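Local coordinates for protein P43 (Trichuris muris, PDB 6QIX) that is the major secreted protein of the whipworm, tethers to matrix and inhibits the function of interleukin-13, at residues A[29-34]-A[98-103]; A[75-80]-A[166-171]; A[120-125]-A[317-322]. All coordinates share one frame; numbering follows the deposited sequence.

Contact 1 (A[29-34]-A[98-103])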
loop_
_atom_site.group_PDB
_atom_site.type_symbol
_atom_site.label_atom_id
_atom_site.label_comp_id
_atom_site.label_asym_id
_atom_site.label_seq_id
_atom_site.Cartn_x
_atom_site.Cartn_y
_atom_site.Cartn_z
ATOM N N LYS A 29 26.812 9.107 0.462
ATOM C CA LYS A 29 27.523 7.846 0.580
ATOM C C LYS A 29 27.557 7.201 -0.800
ATOM O O LYS A 29 26.866 7.652 -1.720
ATOM C CB LYS A 29 26.827 6.951 1.607
ATOM C CG LYS A 29 26.438 7.699 2.883
ATOM C CD LYS A 29 26.475 6.783 4.094
ATOM C CE LYS A 29 26.360 7.560 5.419
ATOM N NZ LYS A 29 26.081 9.011 5.220
ATOM N N PRO A 30 28.346 6.145 -0.985
ATOM C CA PRO A 30 28.509 5.598 -2.337
ATOM C C PRO A 30 27.234 4.949 -2.859
ATOM O O PRO A 30 26.401 4.428 -2.106
ATOM C CB PRO A 30 29.647 4.572 -2.195
ATOM C CG PRO A 30 29.776 4.287 -0.716
ATOM C CD PRO A 30 29.245 5.514 0.007
ATOM N N TRP A 31 27.090 5.020 -4.183
ATOM C CA TRP A 31 26.046 4.293 -4.883
ATOM C C TRP A 31 26.175 2.796 -4.637
ATOM O O TRP A 31 27.280 2.241 -4.660
ATOM C CB TRP A 31 26.156 4.533 -6.385
ATOM C CG TRP A 31 25.680 5.851 -6.903
ATOM C CD1 TRP A 31 26.454 6.915 -7.275
ATOM C CD2 TRP A 31 24.327 6.221 -7.181
ATOM N NE1 TRP A 31 25.661 7.936 -7.749
ATOM C CE2 TRP A 31 24.352 7.535 -7.697
ATOM C CE3 TRP A 31 23.093 5.574 -7.026
ATOM C CZ2 TRP A 31 23.189 8.212 -8.073
ATOM C CZ3 TRP A 31 21.946 6.241 -7.401
ATOM C CH2 TRP A 31 21.999 7.556 -7.906
ATOM N N THR A 32 25.035 2.126 -4.490
ATOM C CA THR A 32 25.040 0.676 -4.398
ATOM C C THR A 32 25.320 0.061 -5.769
ATOM O O THR A 32 25.388 0.750 -6.785
ATOM C CB THR A 32 23.700 0.141 -3.907
ATOM O OG1 THR A 32 22.669 0.531 -4.822
ATOM C CG2 THR A 32 23.354 0.688 -2.530
ATOM N N ASP A 33 25.465 -1.260 -5.786
ATOM C CA ASP A 33 25.289 -2.035 -7.007
ATOM C C ASP A 33 23.823 -1.987 -7.459
ATOM O O ASP A 33 22.943 -1.474 -6.762
ATOM C CB ASP A 33 25.720 -3.480 -6.771
ATOM C CG ASP A 33 27.229 -3.659 -6.817
ATOM O OD1 ASP A 33 27.722 -4.716 -6.335
ATOM O OD2 ASP A 33 27.935 -2.751 -7.335
ATOM N N CYS A 34 23.546 -2.530 -8.646
ATOM C CA CYS A 34 22.150 -2.692 -9.053
ATOM C C CYS A 34 21.445 -3.634 -8.084
ATOM O O CYS A 34 21.918 -4.749 -7.840
ATOM C CB CYS A 34 22.058 -3.228 -10.483
ATOM S SG CYS A 34 22.658 -2.045 -11.766
ATOM N N GLU A 98 18.565 8.860 -3.599
ATOM C CA GLU A 98 18.558 9.034 -5.045
ATOM C C GLU A 98 18.551 7.661 -5.703
ATOM O O GLU A 98 19.206 6.734 -5.212
ATOM C CB GLU A 98 19.777 9.823 -5.502
ATOM C CG GLU A 98 19.448 10.953 -6.423
ATOM C CD GLU A 98 20.585 11.923 -6.562
ATOM O OE1 GLU A 98 21.746 11.454 -6.582
ATOM O OE2 GLU A 98 20.311 13.147 -6.644
ATOM N N VAL A 99 17.802 7.537 -6.805
ATOM C CA VAL A 99 17.654 6.274 -7.520
ATOM C C VAL A 99 18.061 6.458 -8.981
ATOM O O VAL A 99 17.714 7.460 -9.623
ATOM C CB VAL A 99 16.204 5.755 -7.407
ATOM C CG1 VAL A 99 15.881 4.710 -8.447
ATOM C CG2 VAL A 99 15.932 5.162 -6.012
ATOM N N GLU A 100 18.807 5.478 -9.503
ATOM C CA GLU A 100 19.173 5.421 -10.913
ATOM C C GLU A 100 18.824 4.035 -11.426
ATOM O O GLU A 100 19.385 3.034 -10.959
ATOM C CB GLU A 100 20.666 5.700 -11.137
ATOM C CG GLU A 100 21.091 5.718 -12.594
ATOM C CD GLU A 100 22.612 5.854 -12.755
ATOM O OE1 GLU A 100 23.276 6.355 -11.814
ATOM O OE2 GLU A 100 23.138 5.463 -13.818
ATOM N N VAL A 101 17.932 3.979 -12.405
ATOM C CA VAL A 101 17.502 2.699 -12.944
ATOM C C VAL A 101 18.650 2.044 -13.699
ATOM O O VAL A 101 19.426 2.702 -14.401
ATOM C CB VAL A 101 16.291 2.895 -13.871
ATOM C CG1 VAL A 101 16.010 1.647 -14.625
ATOM C CG2 VAL A 101 15.051 3.324 -13.089
ATOM N N CYS A 102 18.734 0.733 -13.583
ATOM C CA CYS A 102 19.699 -0.078 -14.320
ATOM C C CYS A 102 18.992 -0.617 -15.566
ATOM O O CYS A 102 18.402 -1.686 -15.545
ATOM C CB CYS A 102 20.239 -1.195 -13.431
ATOM S SG CYS A 102 21.225 -0.580 -12.043
ATOM N N HIS A 103 19.057 0.140 -16.664
ATOM C CA HIS A 103 18.385 -0.254 -17.897
ATOM C C HIS A 103 19.084 -1.395 -18.642
ATOM O O HIS A 103 18.519 -1.939 -19.600
ATOM C CB HIS A 103 18.280 0.964 -18.822
ATOM C CG HIS A 103 17.415 2.066 -18.291
ATOM N ND1 HIS A 103 16.043 1.983 -18.256
ATOM C CD2 HIS A 103 17.733 3.283 -17.790
ATOM C CE1 HIS A 103 15.547 3.112 -17.778
ATOM N NE2 HIS A 103 16.554 3.912 -17.473
#
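From W31 to C34 the loop runs beside residues 98-102 (the end of strand 95-101 and the residue after it) at 34°, from a CA separation of 8.9 Å at W31 and E98 to 6.4 Å at C34 and C102. The six-membered part of the W31 indole reaches the strand. Its CZ3 lies 3.5 Å from the backbone O of E98, and its CH2 packs against the CB of E100. The carboxylate of E98 passes the ring with the two planes only 19° apart, OE1 being 3.8 Å from W31 CZ2. The carboxylate of E100 stands nearly perpendicular to the ring, with OE1 above one face near the rim. CG of E100 is anti to the backbone N (chi1 -177°), and the extended chain beyond carries the carboxylate over the indole face. At the other end C34 SG and C102 SG are joined at 2.1 Å. The polar end of E98 is held by a salt bridge to R82 on the partner strand 79-85. No hydrogen bond links 29-34 to 98-103. The join between them is therefore made by the disulfide at one end and the packing of the indole at the other.

Contact 2 (A[75-80]-A[166-171])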
loop_
_atom_site.group_PDB
_atom_site.type_symbol
_atom_site.label_atom_id
_atom_site.label_comp_id
_atom_site.label_asym_id
_atom_site.label_seq_id
_atom_site.Cartn_x
_atom_site.Cartn_y
_atom_site.Cartn_z
ATOM N N GLY A 75 13.140 -6.045 -16.472
ATOM C CA GLY A 75 11.998 -5.141 -16.639
ATOM C C GLY A 75 12.272 -3.673 -16.487
ATOM O O GLY A 75 11.306 -2.884 -16.419
ATOM N N HIS A 76 13.544 -3.272 -16.462
ATOM C CA HIS A 76 13.926 -1.923 -16.025
ATOM C C HIS A 76 13.509 -1.679 -14.559
ATOM O O HIS A 76 13.296 -0.537 -14.132
ATOM C CB HIS A 76 13.350 -0.842 -16.958
ATOM C CG HIS A 76 13.640 -1.087 -18.417
ATOM N ND1 HIS A 76 14.641 -0.432 -19.099
ATOM C CD2 HIS A 76 13.071 -1.931 -19.311
ATOM C CE1 HIS A 76 14.684 -0.867 -20.348
ATOM N NE2 HIS A 76 13.741 -1.779 -20.505
ATOM N N CYS A 77 13.397 -2.759 -13.775
ATOM C CA CYS A 77 12.957 -2.679 -12.379
ATOM C C CYS A 77 14.112 -2.686 -11.371
ATOM O O CYS A 77 13.897 -2.374 -10.191
ATOM C CB CYS A 77 11.991 -3.828 -12.080
ATOM S SG CYS A 77 10.443 -3.771 -13.025
ATOM N N SER A 78 15.312 -3.069 -11.798
ATOM C CA SER A 78 16.489 -3.005 -10.951
ATOM C C SER A 78 17.076 -1.592 -10.971
ATOM O O SER A 78 16.993 -0.863 -11.969
ATOM C CB SER A 78 17.515 -4.041 -11.433
ATOM O OG SER A 78 18.692 -4.011 -10.659
ATOM N N PHE A 79 17.696 -1.215 -9.854
ATOM C CA PHE A 79 18.139 0.165 -9.700
ATOM C C PHE A 79 19.256 0.250 -8.680
ATOM O O PHE A 79 19.375 -0.604 -7.809
ATOM C CB PHE A 79 16.987 1.070 -9.246
ATOM C CG PHE A 79 16.452 0.729 -7.914
ATOM C CD1 PHE A 79 16.882 1.429 -6.788
ATOM C CD2 PHE A 79 15.513 -0.292 -7.758
ATOM C CE1 PHE A 79 16.364 1.142 -5.547
ATOM C CE2 PHE A 79 14.996 -0.594 -6.492
ATOM C CZ PHE A 79 15.433 0.115 -5.398
ATOM N N LYS A 80 20.093 1.270 -8.838
ATOM C CA LYS A 80 21.075 1.672 -7.844
ATOM C C LYS A 80 20.479 2.753 -6.963
ATOM O O LYS A 80 19.601 3.497 -7.394
ATOM C CB LYS A 80 22.329 2.230 -8.493
ATOM C CG LYS A 80 22.916 1.359 -9.527
ATOM C CD LYS A 80 24.230 1.995 -10.010
ATOM C CE LYS A 80 24.912 1.161 -11.058
ATOM N NZ LYS A 80 26.168 1.808 -11.468
ATOM N N CYS A 166 5.741 -7.937 -16.587
ATOM C CA CYS A 166 5.884 -6.631 -15.923
ATOM C C CYS A 166 7.135 -5.893 -16.363
ATOM O O CYS A 166 8.184 -6.507 -16.569
ATOM C CB CYS A 166 5.953 -6.766 -14.426
ATOM S SG CYS A 166 4.534 -7.622 -13.641
ATOM N N CYS A 167 7.020 -4.562 -16.464
ATOM C CA CYS A 167 8.100 -3.642 -16.768
ATOM C C CYS A 167 7.922 -2.469 -15.800
ATOM O O CYS A 167 6.818 -2.256 -15.306
ATOM C CB CYS A 167 8.036 -3.132 -18.228
ATOM S SG CYS A 167 7.961 -4.353 -19.484
ATOM N N CYS A 168 8.971 -1.672 -15.578
ATOM C CA CYS A 168 8.887 -0.578 -14.611
ATOM C C CYS A 168 9.127 0.805 -15.208
ATOM O O CYS A 168 9.786 0.962 -16.244
ATOM C CB CYS A 168 9.903 -0.768 -13.465
ATOM S SG CYS A 168 9.493 -2.076 -12.311
ATOM N N GLY A 169 8.566 1.801 -14.513
ATOM C CA GLY A 169 8.883 3.206 -14.776
ATOM C C GLY A 169 8.402 3.670 -16.141
ATOM O O GLY A 169 7.215 3.571 -16.439
ATOM N N ASP A 170 9.303 4.256 -16.953
ATOM C CA ASP A 170 8.944 4.702 -18.294
ATOM C C ASP A 170 8.665 3.555 -19.279
ATOM O O ASP A 170 8.278 3.822 -20.436
ATOM C CB ASP A 170 10.079 5.576 -18.854
ATOM C CG ASP A 170 10.356 6.825 -18.025
ATOM O OD1 ASP A 170 9.467 7.330 -17.305
ATOM O OD2 ASP A 170 11.494 7.339 -18.122
ATOM N N TYR A 171 8.919 2.307 -18.889
ATOM C CA TYR A 171 8.714 1.148 -19.742
ATOM C C TYR A 171 7.464 0.399 -19.316
ATOM O O TYR A 171 7.176 0.285 -18.121
ATOM C CB TYR A 171 9.959 0.217 -19.704
ATOM C CG TYR A 171 11.125 0.840 -20.438
ATOM C CD1 TYR A 171 11.385 0.525 -21.768
ATOM C CD2 TYR A 171 11.954 1.750 -19.821
ATOM C CE1 TYR A 171 12.398 1.119 -22.436
ATOM C CE2 TYR A 171 12.983 2.347 -20.507
ATOM C CZ TYR A 171 13.197 2.023 -21.804
ATOM O OH TYR A 171 14.241 2.594 -22.522
HETATM O O HOH W 1 12.239 1.875 -14.859
#
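H76 and Y171 both turn CG anti to their carbonyl carbons (chi1 -51° and -71°), which helps to bring their rings together. They stack face to face, with planes 3° apart and centroids 3.6 Å apart. H76 CE1 lies over the centre of the tyrosine ring, and Y171 CD2 over that of the imidazole. H76 ND1 and H103 ND1 also share a hydrogen bond. Further along, C77 SG and C168 SG form a disulfide of 2.1 Å. The backbones meet as well. C168 N donates to G75 O at 2.8 Å, and CA of C167 makes a CH...O contact with the same oxygen at 3.3 Å. A water bridges the two segments, donating to H76 O at 2.7 Å and more weakly to C168 O. The type II' turn from C168 to Y171, closed by Y171 N to C168 O, folds the chain back and places the tyrosine over the histidine. Further disulfides join C166 to C157 and C167 to C180. The contact thus combines a covalent link, a backbone bond and a ring stack in a buried, cystine-rich site, where the H103 bond and the stack together should restrict rotation of the imidazole.

Contact 3 (A[120-125]-A[317-322])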
loop_
_atom_site.group_PDB
_atom_site.type_symbol
_atom_site.label_atom_id
_atom_site.label_comp_id
_atom_site.label_asym_id
_atom_site.label_seq_id
_atom_site.Cartn_x
_atom_site.Cartn_y
_atom_site.Cartn_z
ATOM N N GLY A 120 -0.676 -7.924 -9.083
ATOM C CA GLY A 120 -0.808 -6.829 -8.140
ATOM C C GLY A 120 0.487 -6.155 -7.736
ATOM O O GLY A 120 0.501 -5.403 -6.760
ATOM N N TYR A 121 1.572 -6.370 -8.485
ATOM C CA TYR A 121 2.880 -5.891 -8.041
ATOM C C TYR A 121 2.975 -4.374 -7.930
ATOM O O TYR A 121 3.840 -3.865 -7.204
ATOM C CB TYR A 121 3.932 -6.419 -8.995
ATOM C CG TYR A 121 3.989 -7.923 -8.919
ATOM C CD1 TYR A 121 4.738 -8.528 -7.930
ATOM C CD2 TYR A 121 3.255 -8.725 -9.769
ATOM C CE1 TYR A 121 4.817 -9.862 -7.803
ATOM C CE2 TYR A 121 3.334 -10.136 -9.673
ATOM C CZ TYR A 121 4.119 -10.689 -8.684
ATOM O OH TYR A 121 4.209 -12.041 -8.520
ATOM N N ALA A 122 2.106 -3.640 -8.599
ATOM C CA ALA A 122 2.169 -2.183 -8.502
ATOM C C ALA A 122 1.619 -1.620 -7.206
ATOM O O ALA A 122 1.947 -0.468 -6.864
ATOM C CB ALA A 122 1.398 -1.519 -9.645
ATOM N N PHE A 123 0.792 -2.358 -6.481
ATOM C CA PHE A 123 0.162 -1.759 -5.300
ATOM C C PHE A 123 0.364 -2.565 -4.025
ATOM O O PHE A 123 -0.097 -2.120 -2.951
ATOM C CB PHE A 123 -1.341 -1.516 -5.551
ATOM C CG PHE A 123 -2.069 -2.703 -6.112
ATOM C CD1 PHE A 123 -2.605 -3.657 -5.262
ATOM C CD2 PHE A 123 -2.207 -2.859 -7.485
ATOM C CE1 PHE A 123 -3.239 -4.749 -5.754
ATOM C CE2 PHE A 123 -2.856 -3.958 -8.000
ATOM C CZ PHE A 123 -3.389 -4.901 -7.126
ATOM N N ILE A 124 1.055 -3.716 -4.084
ATOM C CA ILE A 124 1.310 -4.449 -2.832
ATOM C C ILE A 124 2.115 -3.597 -1.841
ATOM O O ILE A 124 2.039 -3.809 -0.611
ATOM C CB ILE A 124 2.008 -5.800 -3.093
ATOM C CG1 ILE A 124 3.313 -5.606 -3.858
ATOM C CG2 ILE A 124 1.066 -6.715 -3.818
ATOM C CD1 ILE A 124 3.929 -6.905 -4.305
ATOM N N ASN A 125 2.886 -2.634 -2.332
ATOM C CA ASN A 125 3.723 -1.863 -1.419
ATOM C C ASN A 125 2.909 -1.020 -0.447
ATOM O O ASN A 125 3.473 -0.557 0.549
ATOM C CB ASN A 125 4.719 -1.003 -2.196
ATOM C CG ASN A 125 4.074 0.108 -3.025
ATOM O OD1 ASN A 125 2.846 0.195 -3.197
ATOM N ND2 ASN A 125 4.935 0.958 -3.586
ATOM N N LYS A 317 -5.361 1.976 -14.946
ATOM C CA LYS A 317 -6.657 2.179 -14.331
ATOM C C LYS A 317 -6.898 1.150 -13.231
ATOM O O LYS A 317 -7.352 1.506 -12.131
ATOM C CB LYS A 317 -7.743 2.139 -15.395
ATOM C CG LYS A 317 -9.133 2.436 -14.839
ATOM C CD LYS A 317 -10.220 2.338 -15.883
ATOM C CE LYS A 317 -9.991 3.283 -17.031
ATOM N NZ LYS A 317 -11.286 3.774 -17.581
ATOM N N ARG A 318 -6.598 -0.135 -13.513
ATOM C CA ARG A 318 -6.650 -1.158 -12.463
ATOM C C ARG A 318 -5.816 -0.748 -11.248
ATOM O O ARG A 318 -6.262 -0.859 -10.097
ATOM C CB ARG A 318 -6.151 -2.479 -13.043
ATOM C CG ARG A 318 -6.269 -3.705 -12.132
ATOM C CD ARG A 318 -5.010 -3.932 -11.214
ATOM N NE ARG A 318 -3.771 -3.842 -11.981
ATOM C CZ ARG A 318 -3.311 -4.777 -12.800
ATOM N NH1 ARG A 318 -3.973 -5.906 -12.965
ATOM N NH2 ARG A 318 -2.211 -4.558 -13.508
ATOM N N ASP A 319 -4.581 -0.301 -11.486
ATOM C CA ASP A 319 -3.688 0.070 -10.390
ATOM C C ASP A 319 -4.253 1.243 -9.595
ATOM O O ASP A 319 -4.195 1.273 -8.345
ATOM C CB ASP A 319 -2.306 0.420 -10.952
ATOM C CG ASP A 319 -1.541 -0.810 -11.474
ATOM O OD1 ASP A 319 -1.966 -1.937 -11.090
ATOM O OD2 ASP A 319 -0.519 -0.642 -12.218
ATOM N N GLY A 320 -4.821 2.212 -10.294
ATOM C CA GLY A 320 -5.354 3.367 -9.589
ATOM C C GLY A 320 -6.481 2.998 -8.651
ATOM O O GLY A 320 -6.518 3.463 -7.527
ATOM N N TYR A 321 -7.431 2.161 -9.113
ATOM C CA TYR A 321 -8.479 1.683 -8.230
ATOM C C TYR A 321 -7.891 0.837 -7.113
ATOM O O TYR A 321 -8.304 0.946 -5.941
ATOM C CB TYR A 321 -9.508 0.867 -9.008
ATOM C CG TYR A 321 -10.562 1.663 -9.731
ATOM C CD1 TYR A 321 -11.472 2.465 -9.048
ATOM C CD2 TYR A 321 -10.661 1.607 -11.119
ATOM C CE1 TYR A 321 -12.436 3.188 -9.719
ATOM C CE2 TYR A 321 -11.623 2.339 -11.808
ATOM C CZ TYR A 321 -12.511 3.110 -11.103
ATOM O OH TYR A 321 -13.478 3.830 -11.786
ATOM N N ALA A 322 -6.930 -0.028 -7.445
ATOM C CA ALA A 322 -6.438 -0.963 -6.443
ATOM C C ALA A 322 -5.732 -0.207 -5.314
ATOM O O ALA A 322 -5.793 -0.618 -4.164
ATOM C CB ALA A 322 -5.502 -1.984 -7.083
HETATM O O HOH W 2 0.023 -4.142 -10.561
#
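F123 lays one face of its ring against the methyl of A322. CB of A322 is 3.4 Å from the ring centroid and 10° off the ring normal, so this is a close CH-pi contact over the centre of the face. The opposite face lies over the backbone O of G120. That oxygen also accepts from the backbone N atoms of F123 and I124, so the turn bends back under its own aromatic ring. CG of F123 sits between the backbone N and the carbonyl carbon (chi1 49°), which folds the ring over G120.

D319 meets the same ring from another direction. Its OD1 lies in the ring plane, at the edge, 3.7 Å from F123 CD2. OD2 of D319 is 3.3 Å from CB of A122. R318 bends at chi2 and chi3, and its NE bonds to D319 OD1 at 2.8 Å in a salt bridge, with an angle of 155° at the hydrogen. The NE approaches from above the carboxylate plane. CD of R318 also packs near F123 CE2, at 3.9 Å. A water donates to D319 OD1 and accepts from A122 N at 2.9 Å. OD1 therefore receives two hydrogen bonds, which probably help to stabilise its negative charge beside the aromatic edge.

In the chain the loop follows strand 109-112 and precedes helix 126-129, with Y121 OH bonded to P112 O. L117, in a loop, also touches F123. Helix 315-325 packs in turn on helix 292-310, whose F304 touches R318, Y321 and A322.

Contacts 1 and 2 adjoin, with centres 13 Å apart. They share the antiparallel pair of strands 79-85 and 95-101, where K80 N probably bonds to E100 O and C102 N to S78 O. Contact 1 is at the surface, while contact 2 is buried. Each combines a disulfide with aromatic packing, an indole on the strand in contact 1 and a ring stack in contact 2, but only contact 2 adds a direct backbone hydrogen bond between its segments. Contact 3 is also buried and lies nearest the centre of the chain. It has no disulfide and joins a loop to a helix through a methyl-ring contact and a water bridge. It touches contact 2 where Y121 packs on C166. Contacts 1 and 3 do not touch.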